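Local coordinates for ThiJ/pfpI family protein (Bacillus anthracis, PDB 3EFE), which is of unconfirmed function but belongs to the DJ-1/PfpI family of the glutaminase-like clan, whose members include chaperones, proteases and other hydrolases, at residues D[183-186]-D[187-190]; D[195-199]-D[200-204]; D[93-96]-D[97-100]. All coordinates share one frame; numbering follows the deposited sequence.

Contact 1: residues D[183-186]-D[187-190]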
loop_
_atom_site.group_PDB
_atom_site.type_symbol
_atom_site.label_atom_id
_atom_site.label_comp_id
_atom_site.label_asym_id
_atom_site.label_seq_id
_atom_site.Cartn_x
_atom_site.Cartn_y
_atom_site.Cartn_z
ATOM N N PHE D 183 -16.748 6.400 -8.198
ATOM C CA PHE D 183 -16.948 5.210 -8.999
ATOM C C PHE D 183 -18.447 5.066 -9.074
ATOM O O PHE D 183 -19.142 5.612 -8.254
ATOM C CB PHE D 183 -16.422 3.916 -8.296
ATOM C CG PHE D 183 -14.910 3.718 -8.294
ATOM C CD1 PHE D 183 -14.020 4.762 -8.348
ATOM C CD2 PHE D 183 -14.386 2.430 -8.135
ATOM C CE1 PHE D 183 -12.638 4.506 -8.269
ATOM C CE2 PHE D 183 -13.048 2.189 -8.076
ATOM C CZ PHE D 183 -12.169 3.202 -8.150
ATOM N N THR D 184 -18.958 4.326 -10.058
ATOM C CA THR D 184 -20.344 3.861 -9.957
ATOM C C THR D 184 -20.339 2.625 -9.019
ATOM O O THR D 184 -19.249 2.112 -8.649
ATOM C CB THR D 184 -20.968 3.452 -11.303
ATOM O OG1 THR D 184 -20.541 2.113 -11.541
ATOM C CG2 THR D 184 -20.563 4.368 -12.475
ATOM N N LEU D 185 -21.532 2.151 -8.652
ATOM C CA LEU D 185 -21.704 1.211 -7.535
ATOM C C LEU D 185 -21.285 -0.182 -8.007
ATOM O O LEU D 185 -20.683 -0.921 -7.268
ATOM C CB LEU D 185 -23.161 1.309 -6.935
ATOM C CG LEU D 185 -23.397 1.299 -5.368
ATOM C CD1 LEU D 185 -24.017 -0.056 -4.814
ATOM C CD2 LEU D 185 -22.117 1.614 -4.500
ATOM N N ASP D 186 -21.575 -0.500 -9.259
ATOM C CA ASP D 186 -21.026 -1.684 -10.036
ATOM C C ASP D 186 -19.513 -1.779 -10.121
ATOM O O ASP D 186 -18.934 -2.807 -9.901
ATOM C CB ASP D 186 -21.502 -1.623 -11.490
ATOM C CG ASP D 186 -22.909 -2.089 -11.654
ATOM O OD1 ASP D 186 -23.490 -2.503 -10.617
ATOM O OD2 ASP D 186 -23.418 -2.056 -12.811
ATOM N N ALA D 187 -18.884 -0.694 -10.505
ATOM C CA ALA D 187 -17.473 -0.645 -10.553
ATOM C C ALA D 187 -16.882 -0.778 -9.129
ATOM O O ALA D 187 -15.893 -1.469 -8.963
ATOM C CB ALA D 187 -16.978 0.665 -11.332
ATOM N N LEU D 188 -17.482 -0.178 -8.098
ATOM C CA LEU D 188 -16.926 -0.281 -6.746
ATOM C C LEU D 188 -17.025 -1.670 -6.160
ATOM O O LEU D 188 -16.095 -2.146 -5.483
ATOM C CB LEU D 188 -17.569 0.749 -5.792
ATOM C CG LEU D 188 -16.903 0.973 -4.428
ATOM C CD1 LEU D 188 -15.590 1.681 -4.528
ATOM C CD2 LEU D 188 -17.811 1.693 -3.469
ATOM N N HIS D 189 -18.146 -2.339 -6.405
ATOM C CA HIS D 189 -18.319 -3.757 -5.991
ATOM C C HIS D 189 -17.409 -4.789 -6.691
ATOM O O HIS D 189 -16.853 -5.681 -6.051
ATOM C CB HIS D 189 -19.811 -4.187 -6.031
ATOM C CG HIS D 189 -20.651 -3.481 -5.009
ATOM N ND1 HIS D 189 -20.205 -3.252 -3.712
ATOM C CD2 HIS D 189 -21.896 -2.956 -5.075
ATOM C CE1 HIS D 189 -21.130 -2.584 -3.044
ATOM N NE2 HIS D 189 -22.176 -2.414 -3.839
ATOM N N SER D 190 -17.278 -4.673 -7.996
ATOM C CA SER D 190 -16.404 -5.541 -8.749
ATOM C C SER D 190 -14.906 -5.266 -8.458
ATOM O O SER D 190 -14.104 -6.205 -8.420
ATOM C CB SER D 190 -16.726 -5.394 -10.241
ATOM O OG SER D 190 -16.547 -4.044 -10.641
#

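Contact 2: residues D[195-199]-D[200-204]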
loop_
_atom_site.group_PDB
_atom_site.type_symbol
_atom_site.label_atom_id
_atom_site.label_comp_id
_atom_site.label_asym_id
_atom_site.label_seq_id
_atom_site.Cartn_x
_atom_site.Cartn_y
_atom_site.Cartn_z
ATOM N N ASN D 195 -10.065 -7.426 -5.953
ATOM C CA ASN D 195 -8.984 -7.276 -5.035
ATOM C C ASN D 195 -9.068 -8.231 -3.834
ATOM O O ASN D 195 -8.080 -8.773 -3.426
ATOM C CB ASN D 195 -8.876 -5.794 -4.604
ATOM C CG ASN D 195 -8.251 -4.922 -5.668
ATOM O OD1 ASN D 195 -7.045 -4.909 -5.799
ATOM N ND2 ASN D 195 -9.052 -4.202 -6.432
ATOM N N LYS D 196 -10.252 -8.457 -3.298
ATOM C CA LYS D 196 -10.485 -9.305 -2.134
ATOM C C LYS D 196 -10.360 -10.808 -2.476
ATOM O O LYS D 196 -9.721 -11.607 -1.790
ATOM C CB LYS D 196 -11.876 -9.007 -1.610
ATOM C CG LYS D 196 -12.205 -9.527 -0.183
ATOM C CD LYS D 196 -11.368 -8.803 0.922
ATOM C CE LYS D 196 -11.714 -9.311 2.283
ATOM N NZ LYS D 196 -10.834 -8.721 3.363
ATOM N N THR D 197 -10.953 -11.174 -3.586
ATOM C CA THR D 197 -11.252 -12.563 -3.970
ATOM C C THR D 197 -10.301 -13.092 -5.019
ATOM O O THR D 197 -10.129 -14.285 -5.141
ATOM C CB THR D 197 -12.736 -12.501 -4.467
ATOM O OG1 THR D 197 -13.616 -12.661 -3.326
ATOM C CG2 THR D 197 -13.053 -13.385 -5.606
ATOM N N HIS D 198 -9.719 -12.182 -5.799
ATOM C CA HIS D 198 -8.908 -12.461 -7.019
ATOM C C HIS D 198 -9.604 -13.256 -8.090
ATOM O O HIS D 198 -8.929 -13.817 -8.918
ATOM C CB HIS D 198 -7.570 -13.146 -6.720
ATOM C CG HIS D 198 -6.859 -12.580 -5.541
ATOM N ND1 HIS D 198 -6.939 -11.250 -5.201
ATOM C CD2 HIS D 198 -6.070 -13.167 -4.617
ATOM C CE1 HIS D 198 -6.255 -11.040 -4.105
ATOM N NE2 HIS D 198 -5.749 -12.195 -3.708
ATOM N N LYS D 199 -10.936 -13.330 -8.067
ATOM C CA LYS D 199 -11.647 -14.160 -9.042
ATOM C C LYS D 199 -11.771 -13.323 -10.306
ATOM O O LYS D 199 -12.057 -12.157 -10.244
ATOM C CB LYS D 199 -13.021 -14.636 -8.534
ATOM C CG LYS D 199 -12.926 -15.617 -7.420
ATOM C CD LYS D 199 -14.223 -16.336 -7.075
ATOM C CE LYS D 199 -14.489 -17.516 -8.086
ATOM N NZ LYS D 199 -15.979 -17.541 -8.627
ATOM N N PRO D 200 -11.495 -13.918 -11.446
ATOM C CA PRO D 200 -11.392 -13.161 -12.663
ATOM C C PRO D 200 -12.707 -12.657 -13.247
ATOM O O PRO D 200 -12.663 -11.804 -14.104
ATOM C CB PRO D 200 -10.763 -14.138 -13.650
ATOM C CG PRO D 200 -10.816 -15.463 -13.022
ATOM C CD PRO D 200 -11.249 -15.354 -11.640
ATOM N N GLU D 201 -13.842 -13.209 -12.842
ATOM C CA GLU D 201 -15.124 -12.709 -13.310
ATOM C C GLU D 201 -15.220 -11.230 -13.011
ATOM O O GLU D 201 -15.871 -10.499 -13.712
ATOM C CB GLU D 201 -16.276 -13.462 -12.639
ATOM C CG GLU D 201 -16.368 -13.308 -11.129
ATOM C CD GLU D 201 -17.455 -14.171 -10.497
ATOM O OE1 GLU D 201 -18.344 -14.610 -11.278
ATOM O OE2 GLU D 201 -17.383 -14.473 -9.245
ATOM N N TYR D 202 -14.550 -10.817 -11.939
ATOM C CA TYR D 202 -14.627 -9.452 -11.399
ATOM C C TYR D 202 -13.747 -8.491 -12.174
ATOM O O TYR D 202 -13.977 -7.305 -12.169
ATOM C CB TYR D 202 -14.232 -9.433 -9.932
ATOM C CG TYR D 202 -15.161 -10.210 -9.071
ATOM C CD1 TYR D 202 -16.482 -9.821 -8.965
ATOM C CD2 TYR D 202 -14.727 -11.317 -8.346
ATOM C CE1 TYR D 202 -17.378 -10.507 -8.171
ATOM C CE2 TYR D 202 -15.615 -12.040 -7.540
ATOM C CZ TYR D 202 -16.957 -11.631 -7.455
ATOM O OH TYR D 202 -17.900 -12.293 -6.692
ATOM N N PHE D 203 -12.728 -9.012 -12.824
ATOM C CA PHE D 203 -11.900 -8.195 -13.682
ATOM C C PHE D 203 -12.740 -7.836 -14.946
ATOM O O PHE D 203 -12.828 -6.667 -15.346
ATOM C CB PHE D 203 -10.557 -8.911 -14.007
ATOM C CG PHE D 203 -9.838 -8.281 -15.147
ATOM C CD1 PHE D 203 -9.066 -7.126 -14.932
ATOM C CD2 PHE D 203 -10.037 -8.742 -16.449
ATOM C CE1 PHE D 203 -8.460 -6.521 -15.988
ATOM C CE2 PHE D 203 -9.438 -8.151 -17.493
ATOM C CZ PHE D 203 -8.676 -7.019 -17.283
ATOM N N PHE D 204 -13.417 -8.825 -15.511
ATOM C CA PHE D 204 -14.311 -8.570 -16.674
ATOM C C PHE D 204 -15.516 -7.692 -16.355
ATOM O O PHE D 204 -15.904 -6.873 -17.158
ATOM C CB PHE D 204 -14.785 -9.895 -17.231
ATOM C CG PHE D 204 -13.670 -10.758 -17.713
ATOM C CD1 PHE D 204 -12.992 -10.425 -18.854
ATOM C CD2 PHE D 204 -13.306 -11.889 -17.019
ATOM C CE1 PHE D 204 -11.945 -11.219 -19.313
ATOM C CE2 PHE D 204 -12.245 -12.672 -17.459
ATOM C CZ PHE D 204 -11.558 -12.327 -18.600
#

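Contact 3: residues D[93-96]-D[97-100]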
loop_
_atom_site.group_PDB
_atom_site.type_symbol
_atom_site.label_atom_id
_atom_site.label_comp_id
_atom_site.label_asym_id
_atom_site.label_seq_id
_atom_site.Cartn_x
_atom_site.Cartn_y
_atom_site.Cartn_z
ATOM N N PRO D 93 -1.494 20.357 16.043
ATOM C CA PRO D 93 -2.130 21.334 15.176
ATOM C C PRO D 93 -3.118 20.723 14.136
ATOM O O PRO D 93 -4.247 21.197 14.045
ATOM C CB PRO D 93 -0.938 22.039 14.523
ATOM C CG PRO D 93 0.208 21.711 15.348
ATOM C CD PRO D 93 -0.036 20.373 15.897
ATOM N N ILE D 94 -2.739 19.662 13.412
ATOM C CA ILE D 94 -3.704 19.042 12.494
ATOM C C ILE D 94 -4.900 18.487 13.227
ATOM O O ILE D 94 -6.016 18.529 12.730
ATOM C CB ILE D 94 -3.121 17.962 11.496
ATOM C CG1 ILE D 94 -4.024 17.922 10.229
ATOM C CG2 ILE D 94 -2.875 16.596 12.186
ATOM C CD1 ILE D 94 -3.714 16.955 9.183
ATOM N N LEU D 95 -4.693 18.024 14.437
ATOM C CA LEU D 95 -5.755 17.360 15.176
ATOM C C LEU D 95 -6.769 18.413 15.625
ATOM O O LEU D 95 -7.968 18.108 15.768
ATOM C CB LEU D 95 -5.126 16.565 16.310
ATOM C CG LEU D 95 -5.296 15.046 16.548
ATOM C CD1 LEU D 95 -5.720 14.181 15.402
ATOM C CD2 LEU D 95 -4.025 14.526 17.192
ATOM N N GLU D 96 -6.328 19.673 15.753
ATOM C CA GLU D 96 -7.233 20.765 16.135
ATOM C C GLU D 96 -8.068 21.154 14.951
ATOM O O GLU D 96 -9.306 21.255 15.059
ATOM C CB GLU D 96 -6.462 21.935 16.752
ATOM C CG GLU D 96 -5.839 21.482 18.157
ATOM C CD GLU D 96 -4.942 22.534 18.920
ATOM O OE1 GLU D 96 -4.577 23.617 18.337
ATOM O OE2 GLU D 96 -4.554 22.233 20.088
ATOM N N ARG D 97 -7.379 21.277 13.816
ATOM C CA ARG D 97 -7.932 21.633 12.500
ATOM C C ARG D 97 -8.913 20.632 12.025
ATOM O O ARG D 97 -9.739 20.966 11.239
ATOM C CB ARG D 97 -6.828 21.659 11.434
ATOM C CG ARG D 97 -5.655 22.619 11.661
ATOM C CD ARG D 97 -5.848 24.010 11.069
ATOM N NE ARG D 97 -6.577 23.969 9.806
ATOM C CZ ARG D 97 -6.062 24.028 8.570
ATOM N NH1 ARG D 97 -4.773 24.210 8.329
ATOM N NH2 ARG D 97 -6.898 23.941 7.552
ATOM N N ILE D 98 -8.767 19.387 12.459
ATOM C CA ILE D 98 -9.636 18.293 12.025
ATOM C C ILE D 98 -11.008 18.527 12.617
ATOM O O ILE D 98 -12.044 18.142 12.026
ATOM C CB ILE D 98 -9.081 16.857 12.449
ATOM C CG1 ILE D 98 -7.981 16.390 11.492
ATOM C CG2 ILE D 98 -10.191 15.802 12.472
ATOM C CD1 ILE D 98 -6.810 15.545 12.150
ATOM N N GLY D 99 -11.007 19.128 13.807
ATOM C CA GLY D 99 -12.231 19.438 14.508
ATOM C C GLY D 99 -13.071 20.382 13.716
ATOM O O GLY D 99 -14.275 20.171 13.623
ATOM N N GLN D 100 -12.424 21.414 13.157
ATOM C CA GLN D 100 -13.097 22.444 12.331
ATOM C C GLN D 100 -13.473 21.848 10.983
ATOM O O GLN D 100 -14.598 22.027 10.523
ATOM C CB GLN D 100 -12.185 23.659 12.026
ATOM C CG GLN D 100 -11.386 24.256 13.217
ATOM C CD GLN D 100 -10.153 25.084 12.752
ATOM O OE1 GLN D 100 -9.158 25.254 13.513
ATOM N NE2 GLN D 100 -10.198 25.572 11.484
#

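Contact 1: residues D[183-186]-D[187-190]
F183 brings CD2 of its ring to 3.9 Å from L188 CD1, an oblique approach in which the two side chains cross at about a right angle; the edge of the same ring faces the backbone carbonyl carbon of A187. With T184 as the N-cap, F183 just before it and L188 four residues after it form a hydrophobic staple, and a large apolar residue suits each end of that pair. T184 OG1 accepts a weak but nearly straight bond from A187 N at 3.4 Å, made possible by chi1 of 83°, which turns OG1 toward the N-H of A187. The helix then takes up its regular i to i+4 bonds, beginning with L188 N to T184 O at 2.9 Å. S190 keeps its hydroxyl close to the helix: OG lies 2.8 Å from D186 O and 3.1 Å from A187 O, and its single proton could go to either. A small hydroxyl residue can therefore be buried here with its polar atom still in bonding range of the backbone. On the exposed side, L185 CD1 approaches the H189 ring obliquely, one turn along. These residues open helix 185-197, which is held between two other helices: L188 reaches M174 and L177 of helix 169-179, while A187 and S190 face helix 201-209, touching S209 and L206 respectively. F183 meanwhile packs on Y33 and F34 in the loop after helix 18-30.

Contact 2: residues D[195-199]-D[200-204]
The backbone leaves helix 185-197 at H198, whose positive phi of 57° breaks the helical path, and after K199 and P200 it enters helix 201-209, making a short helix-loop-helix corner. Y202 N closes the turn by donating to K199 O at 3.3 Å; the donor stands above the carbonyl plane, not on a lone pair. P200 fits this junction because its ring fixes phi and it has no backbone N-H that would need a partner at the start of a helix. Y202 turns the edge of its ring to T197, with CE2 3.5 Å from the methyl CG2 and the two side chains crossing at about a right angle; Y202 CD2 is also 3.7 Å from K199 CB. The ring reaches back in this way because CG is anti to the carbonyl carbon, chi1 -64°. Over the centre of one face lies E201 CG, 3.7 Å above the ring plane. A broad flat ring suits this corner because it spans from T197 and K199 to N193 and L194 of the preceding helix. The end of helix 185-197 takes part in the dimer interface: H198 NE2 makes a weak hydrogen bond to E171 of the second subunit and its side chain packs on I167 of that subunit, whereas K196 NZ forms a salt bridge with E171 of its own chain. On the exposed side, K199 and E201 run side by side, the lysine chain bent near its end, and they meet in a weak salt bridge with K199 NZ 3.4 Å from E201 OE2.

Contact 3: residues D[93-96]-D[97-100]
P93 O receives two backbone N-H groups: R97 N at 3.1 Å, with an N-H...O angle of 168°, and E96 N in a weak bond of the same length. The first is an i to i+4 bond of an alpha-helix and the second an i to i+3 bond, so the carbonyl is shared between two turn geometries. A similar tightening appears one turn later, where G99 N donates to E96 O at 3.0 Å from well above the carbonyl plane. Proline is easily accommodated at residue 93, close to the start of the helix, where a missing N-H costs no bond to a preceding turn. On the apolar side of the helix, I98 carries the contact. Its CD1 lies 3.7 Å from L95 CD1, the two side chains running alongside each other and pointing the same way, and 4.1 Å from I94 CG2, which it meets obliquely. With chi1 of -80°, CG1 stands beside the backbone N and leads CD1 back toward the preceding turn. I94, L95 and I98 are all buried and meet at I98 CD1, then pack against different neighbours. R97 leaves the helix on another side: CG passes close to P93 O, and the bent chain carries the guanidinium to the loop carbonyls of C70, bonded by NH2, and L67, bonded weakly by NH1. Arginine suits this spot because its several N-H groups can satisfy loop carbonyls. This is helix 92-104 of the beta-alpha-beta unit between strands 77-80 and 107-111; I98 packs onto L78 and L80 of the first strand, while L95 rests on A117 and L118 of helix 113-119.

In the fold
Contacts 1 and 2 lie at the two ends of helix 185-197, their centres about 13 Å apart, and they meet where S190 O packs 3.6 Å from Y202 CB. Contact 1 is partly buried, combining a polar cap with apolar residues packed on helix 169-179 and on the loop holding Y33 and F34; contact 2 is a surface turn with a tyrosine corner, charged side chains and a nearby second subunit. Contact 3 lies on the opposite side of the chain's centre, its centre about 32 Å from that of contact 1. Also partly buried, it presents I98 to strand 77-80 and L95 to helix 113-119, while its arginine ties the helix to loop carbonyls.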